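Local coordinates for A-type flavoprotein (PDB 2Q9U) that probably scavenges oxygen in the parasite Giardia intestinalis, passing electrons from flavin mononucleotide to a diiron centre, at residues Cys50-Ala62 against Lys79-Ser93. Numbering follows the deposited sequence.
Sequences CPTVIDSVKYPFA and KYVVMNHAEGDHASS. With FEO (mu-oxo-diiron), chain G.
Ile54 and Val82 lie alongside each other on one face of the sheet where strands 52-54 and 80-82 run parallel in a beta-alpha-beta unit of the metallo-beta-lactamase-like domain, with helix 62-72 making the crossover. CD1 of Ile54 rests 3.7 Å from CB of Val82, and on the same face Thr52 OG1 meets the Tyr80 ring at its edge. Beyond the strands, Asp55 turns its carboxylate back toward residues 79-93: with CG beside its own backbone N (chi1 -66°), OD1 accepts a hydrogen bond from Asn84 N, 2.9 Å away and nearly along the C-O axis. A water donates to both Asp55 OD1 and His85 O, tying this acid to the backbone of an iron ligand. His85 and Glu87 bind one iron with His152, Asp89 and His90 the other with His230; Asp171 and the mu-oxo oxygen bridge both. A second water joins Ser56 O to His90 ND1 in the plane of the imidazole, which probably helps fix the ring's rotation. Further along, Ser92 OG accepts from Tyr59 N at 2.7 Å and donates to Gly88 O. Val57 O receives two bonds from Ser93, N nearly in line and OG, at 2.8 Å, from above the carbonyl plane.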
loop_
_atom_site.group_PDB
_atom_site.type_symbol
_atom_site.label_atom_id
_atom_site.label_comp_id
_atom_site.label_asym_id
_atom_site.label_seq_id
_atom_site.Cartn_x
_atom_site.Cartn_y
_atom_site.Cartn_z
ATOM N N CYS A 50 -13.744 1.973 46.996
ATOM C CA CYS A 50 -12.903 2.985 46.353
ATOM C C CYS A 50 -12.903 2.678 44.856
ATOM O O CYS A 50 -12.132 1.815 44.418
ATOM C CB CYS A 50 -11.473 2.857 46.863
ATOM S SG CYS A 50 -11.265 3.125 48.639
ATOM N N PRO A 51 -13.795 3.326 44.082
ATOM C CA PRO A 51 -13.939 2.961 42.671
ATOM C C PRO A 51 -12.615 3.176 41.933
ATOM O O PRO A 51 -11.985 4.238 42.084
ATOM C CB PRO A 51 -15.035 3.920 42.170
ATOM C CG PRO A 51 -15.850 4.250 43.424
ATOM C CD PRO A 51 -14.729 4.407 44.459
ATOM N N THR A 52 -12.190 2.162 41.164
ATOM C CA THR A 52 -10.820 2.123 40.665
ATOM C C THR A 52 -10.786 1.845 39.168
ATOM O O THR A 52 -11.515 0.979 38.688
ATOM C CB THR A 52 -10.008 1.074 41.431
ATOM O OG1 THR A 52 -9.871 1.501 42.800
ATOM C CG2 THR A 52 -8.618 0.865 40.833
ATOM N N VAL A 53 -9.947 2.600 38.463
ATOM C CA VAL A 53 -9.681 2.394 37.029
ATOM C C VAL A 53 -8.266 1.866 36.866
ATOM O O VAL A 53 -7.325 2.381 37.474
ATOM C CB VAL A 53 -9.854 3.685 36.206
ATOM C CG1 VAL A 53 -9.518 3.453 34.701
ATOM C CG2 VAL A 53 -11.283 4.210 36.352
ATOM N N ILE A 54 -8.141 0.832 36.041
ATOM C CA ILE A 54 -6.838 0.272 35.677
ATOM C C ILE A 54 -6.516 0.699 34.251
ATOM O O ILE A 54 -7.247 0.381 33.313
ATOM C CB ILE A 54 -6.843 -1.272 35.739
ATOM C CG1 ILE A 54 -7.464 -1.778 37.065
ATOM C CG2 ILE A 54 -5.407 -1.843 35.453
ATOM C CD1 ILE A 54 -6.606 -1.471 38.305
ATOM N N ASP A 55 -5.422 1.434 34.119
ATOM C CA ASP A 55 -4.897 1.926 32.846
ATOM C C ASP A 55 -5.745 2.968 32.104
ATOM O O ASP A 55 -6.904 3.183 32.419
ATOM C CB ASP A 55 -4.443 0.746 31.941
ATOM C CG ASP A 55 -3.242 -0.007 32.546
ATOM O OD1 ASP A 55 -2.363 0.671 33.165
ATOM O OD2 ASP A 55 -3.195 -1.256 32.428
ATOM N N SER A 56 -5.124 3.630 31.133
ATOM C CA SER A 56 -5.826 4.560 30.263
ATOM C C SER A 56 -5.720 4.054 28.809
ATOM O O SER A 56 -5.496 2.861 28.578
ATOM C CB SER A 56 -5.237 5.970 30.444
ATOM O OG SER A 56 -5.958 6.956 29.721
ATOM N N VAL A 57 -5.902 4.960 27.840
ATOM C CA VAL A 57 -5.875 4.621 26.405
ATOM C C VAL A 57 -5.178 5.753 25.633
ATOM O O VAL A 57 -5.020 6.849 26.167
ATOM C CB VAL A 57 -7.298 4.423 25.781
ATOM C CG1 VAL A 57 -8.110 3.294 26.493
ATOM C CG2 VAL A 57 -8.091 5.712 25.783
ATOM N N LYS A 58 -4.835 5.470 24.370
ATOM C CA LYS A 58 -4.200 6.434 23.467
ATOM C C LYS A 58 -5.100 7.673 23.321
ATOM O O LYS A 58 -6.320 7.520 23.166
ATOM C CB LYS A 58 -4.008 5.755 22.110
ATOM C CG LYS A 58 -2.845 6.307 21.278
ATOM C CD LYS A 58 -2.879 5.677 19.876
ATOM C CE LYS A 58 -2.138 4.327 19.782
ATOM N NZ LYS A 58 -2.085 3.761 18.348
ATOM N N TYR A 59 -4.501 8.881 23.340
ATOM C CA TYR A 59 -5.243 10.157 23.378
ATOM C C TYR A 59 -6.388 10.361 22.349
ATOM O O TYR A 59 -7.390 10.976 22.684
ATOM C CB TYR A 59 -4.271 11.383 23.400
ATOM C CG TYR A 59 -3.600 11.602 22.058
ATOM C CD1 TYR A 59 -4.237 12.356 21.045
ATOM C CD2 TYR A 59 -2.361 11.009 21.777
ATOM C CE1 TYR A 59 -3.642 12.530 19.782
ATOM C CE2 TYR A 59 -1.743 11.183 20.522
ATOM C CZ TYR A 59 -2.396 11.948 19.532
ATOM O OH TYR A 59 -1.805 12.106 18.284
ATOM N N PRO A 60 -6.285 9.811 21.112
ATOM C CA PRO A 60 -7.427 10.023 20.211
ATOM C C PRO A 60 -8.745 9.457 20.704
ATOM O O PRO A 60 -9.794 9.900 20.250
ATOM C CB PRO A 60 -6.996 9.317 18.913
ATOM C CG PRO A 60 -5.504 9.315 18.998
ATOM C CD PRO A 60 -5.206 9.076 20.434
ATOM N N PHE A 61 -8.679 8.500 21.630
ATOM C CA PHE A 61 -9.846 7.750 22.128
ATOM C C PHE A 61 -10.279 8.165 23.529
ATOM O O PHE A 61 -11.100 7.480 24.160
ATOM C CB PHE A 61 -9.498 6.246 22.097
ATOM C CG PHE A 61 -9.055 5.782 20.744
ATOM C CD1 PHE A 61 -9.995 5.560 19.732
ATOM C CD2 PHE A 61 -7.704 5.613 20.456
ATOM C CE1 PHE A 61 -9.594 5.143 18.432
ATOM C CE2 PHE A 61 -7.284 5.200 19.165
ATOM C CZ PHE A 61 -8.239 4.960 18.157
ATOM N N ALA A 62 -9.740 9.298 24.002
ATOM C CA ALA A 62 -9.970 9.756 25.366
ATOM C C ALA A 62 -11.439 9.874 25.745
ATOM O O ALA A 62 -11.819 9.407 26.813
ATOM C CB ALA A 62 -9.252 11.095 25.632
ATOM N N LYS A 79 -11.755 7.025 42.830
ATOM C CA LYS A 79 -10.737 7.243 43.886
ATOM C C LYS A 79 -9.306 6.940 43.428
ATOM O O LYS A 79 -8.374 7.653 43.799
ATOM C CB LYS A 79 -11.070 6.429 45.155
ATOM C CG LYS A 79 -9.936 6.415 46.253
ATOM C CD LYS A 79 -9.706 7.828 46.854
ATOM C CE LYS A 79 -8.537 7.865 47.848
ATOM N NZ LYS A 79 -8.476 9.240 48.466
ATOM N N TYR A 80 -9.133 5.869 42.644
ATOM C CA TYR A 80 -7.805 5.461 42.165
ATOM C C TYR A 80 -7.799 5.203 40.657
ATOM O O TYR A 80 -8.734 4.587 40.092
ATOM C CB TYR A 80 -7.303 4.190 42.877
ATOM C CG TYR A 80 -7.146 4.348 44.375
ATOM C CD1 TYR A 80 -6.162 5.192 44.911
ATOM C CD2 TYR A 80 -7.979 3.663 45.256
ATOM C CE1 TYR A 80 -6.028 5.347 46.302
ATOM C CE2 TYR A 80 -7.843 3.805 46.644
ATOM C CZ TYR A 80 -6.869 4.658 47.154
ATOM O OH TYR A 80 -6.751 4.793 48.532
ATOM N N VAL A 81 -6.741 5.673 40.020
ATOM C CA VAL A 81 -6.403 5.262 38.640
ATOM C C VAL A 81 -5.025 4.627 38.718
ATOM O O VAL A 81 -4.024 5.294 39.023
ATOM C CB VAL A 81 -6.401 6.432 37.656
ATOM C CG1 VAL A 81 -6.105 5.926 36.229
ATOM C CG2 VAL A 81 -7.736 7.171 37.700
ATOM N N VAL A 82 -4.997 3.325 38.472
ATOM C CA VAL A 82 -3.787 2.546 38.518
ATOM C C VAL A 82 -3.165 2.501 37.124
ATOM O O VAL A 82 -3.808 2.069 36.160
ATOM C CB VAL A 82 -4.066 1.103 38.983
ATOM C CG1 VAL A 82 -2.822 0.234 38.854
ATOM C CG2 VAL A 82 -4.658 1.062 40.424
ATOM N N MET A 83 -1.893 2.883 37.050
ATOM C CA MET A 83 -1.135 2.915 35.794
ATOM C C MET A 83 0.004 1.904 35.817
ATOM O O MET A 83 0.891 1.989 36.644
ATOM C CB MET A 83 -0.598 4.346 35.536
ATOM C CG MET A 83 -1.700 5.400 35.290
ATOM S SD MET A 83 -2.817 5.055 33.910
ATOM C CE MET A 83 -1.720 5.238 32.502
ATOM N N ASN A 84 -0.050 0.921 34.908
ATOM C CA ASN A 84 0.898 -0.182 34.902
ATOM C C ASN A 84 2.114 0.140 34.062
ATOM O O ASN A 84 3.118 -0.567 34.144
ATOM C CB ASN A 84 0.222 -1.428 34.297
ATOM C CG ASN A 84 -0.783 -2.059 35.234
ATOM O OD1 ASN A 84 -1.969 -2.233 34.885
ATOM N ND2 ASN A 84 -0.329 -2.407 36.417
ATOM N N HIS A 85 2.001 1.163 33.206
ATOM C CA HIS A 85 2.944 1.346 32.067
ATOM C C HIS A 85 2.709 2.761 31.506
ATOM O O HIS A 85 1.572 3.216 31.454
ATOM C CB HIS A 85 2.628 0.238 31.052
ATOM C CG HIS A 85 3.508 0.177 29.835
ATOM N ND1 HIS A 85 4.867 0.399 29.850
ATOM C CD2 HIS A 85 3.209 -0.213 28.572
ATOM C CE1 HIS A 85 5.357 0.225 28.630
ATOM N NE2 HIS A 85 4.373 -0.162 27.838
ATOM N N ALA A 86 3.768 3.468 31.118
ATOM C CA ALA A 86 3.630 4.865 30.742
ATOM C C ALA A 86 3.552 5.071 29.221
ATOM O O ALA A 86 3.374 6.200 28.757
ATOM C CB ALA A 86 4.795 5.685 31.321
ATOM N N GLU A 87 3.697 3.989 28.449
ATOM C CA GLU A 87 3.635 4.100 26.988
ATOM C C GLU A 87 2.303 4.712 26.533
ATOM O O GLU A 87 1.241 4.456 27.143
ATOM C CB GLU A 87 3.922 2.750 26.294
ATOM C CG GLU A 87 4.312 2.923 24.803
ATOM C CD GLU A 87 4.597 1.614 24.135
ATOM O OE1 GLU A 87 4.968 0.662 24.855
ATOM O OE2 GLU A 87 4.413 1.535 22.898
ATOM N N GLY A 88 2.373 5.547 25.491
ATOM C CA GLY A 88 1.215 6.313 24.997
ATOM C C GLY A 88 -0.065 5.534 24.731
ATOM O O GLY A 88 -1.162 6.039 24.968
ATOM N N ASP A 89 0.060 4.308 24.240
ATOM C CA ASP A 89 -1.124 3.511 23.953
ATOM C C ASP A 89 -1.997 3.221 25.181
ATOM O O ASP A 89 -3.190 3.002 25.032
ATOM C CB ASP A 89 -0.811 2.236 23.158
ATOM C CG ASP A 89 0.244 1.347 23.819
ATOM O OD1 ASP A 89 1.184 1.859 24.452
ATOM O OD2 ASP A 89 0.140 0.112 23.681
ATOM N N HIS A 90 -1.419 3.235 26.379
ATOM C CA HIS A 90 -2.222 3.068 27.602
ATOM C C HIS A 90 -2.260 4.304 28.471
ATOM O O HIS A 90 -2.741 4.239 29.600
ATOM C CB HIS A 90 -1.625 1.937 28.444
ATOM C CG HIS A 90 -1.320 0.740 27.623
ATOM N ND1 HIS A 90 -2.313 -0.067 27.127
ATOM C CD2 HIS A 90 -0.155 0.275 27.112
ATOM C CE1 HIS A 90 -1.775 -0.998 26.358
ATOM N NE2 HIS A 90 -0.465 -0.818 26.341
ATOM N N ALA A 91 -1.719 5.414 27.994
ATOM C CA ALA A 91 -1.481 6.526 28.920
ATOM C C ALA A 91 -1.732 7.923 28.374
ATOM O O ALA A 91 -1.960 8.845 29.156
ATOM C CB ALA A 91 -0.037 6.423 29.535
ATOM N N SER A 92 -1.681 8.099 27.047
ATOM C CA SER A 92 -1.568 9.458 26.527
ATOM C C SER A 92 -2.823 10.322 26.689
ATOM O O SER A 92 -2.724 11.569 26.657
ATOM C CB SER A 92 -1.056 9.489 25.088
ATOM O OG SER A 92 -1.919 8.796 24.212
ATOM N N SER A 93 -3.980 9.686 26.903
ATOM C CA SER A 93 -5.202 10.457 27.261
ATOM C C SER A 93 -5.011 11.238 28.568
ATOM O O SER A 93 -5.737 12.191 28.838
ATOM C CB SER A 93 -6.414 9.537 27.389
ATOM O OG SER A 93 -6.842 9.034 26.131
HETATM FE FE1 FEO G . 0.830 -1.536 24.715
HETATM FE FE2 FEO G . 4.097 -1.065 25.739
HETATM O O FEO G . 2.186 -0.438 25.324
HETATM O O HOH W 1 -0.498 1.442 31.360
HETATM O O HOH W 2 -5.065 0.416 27.772
#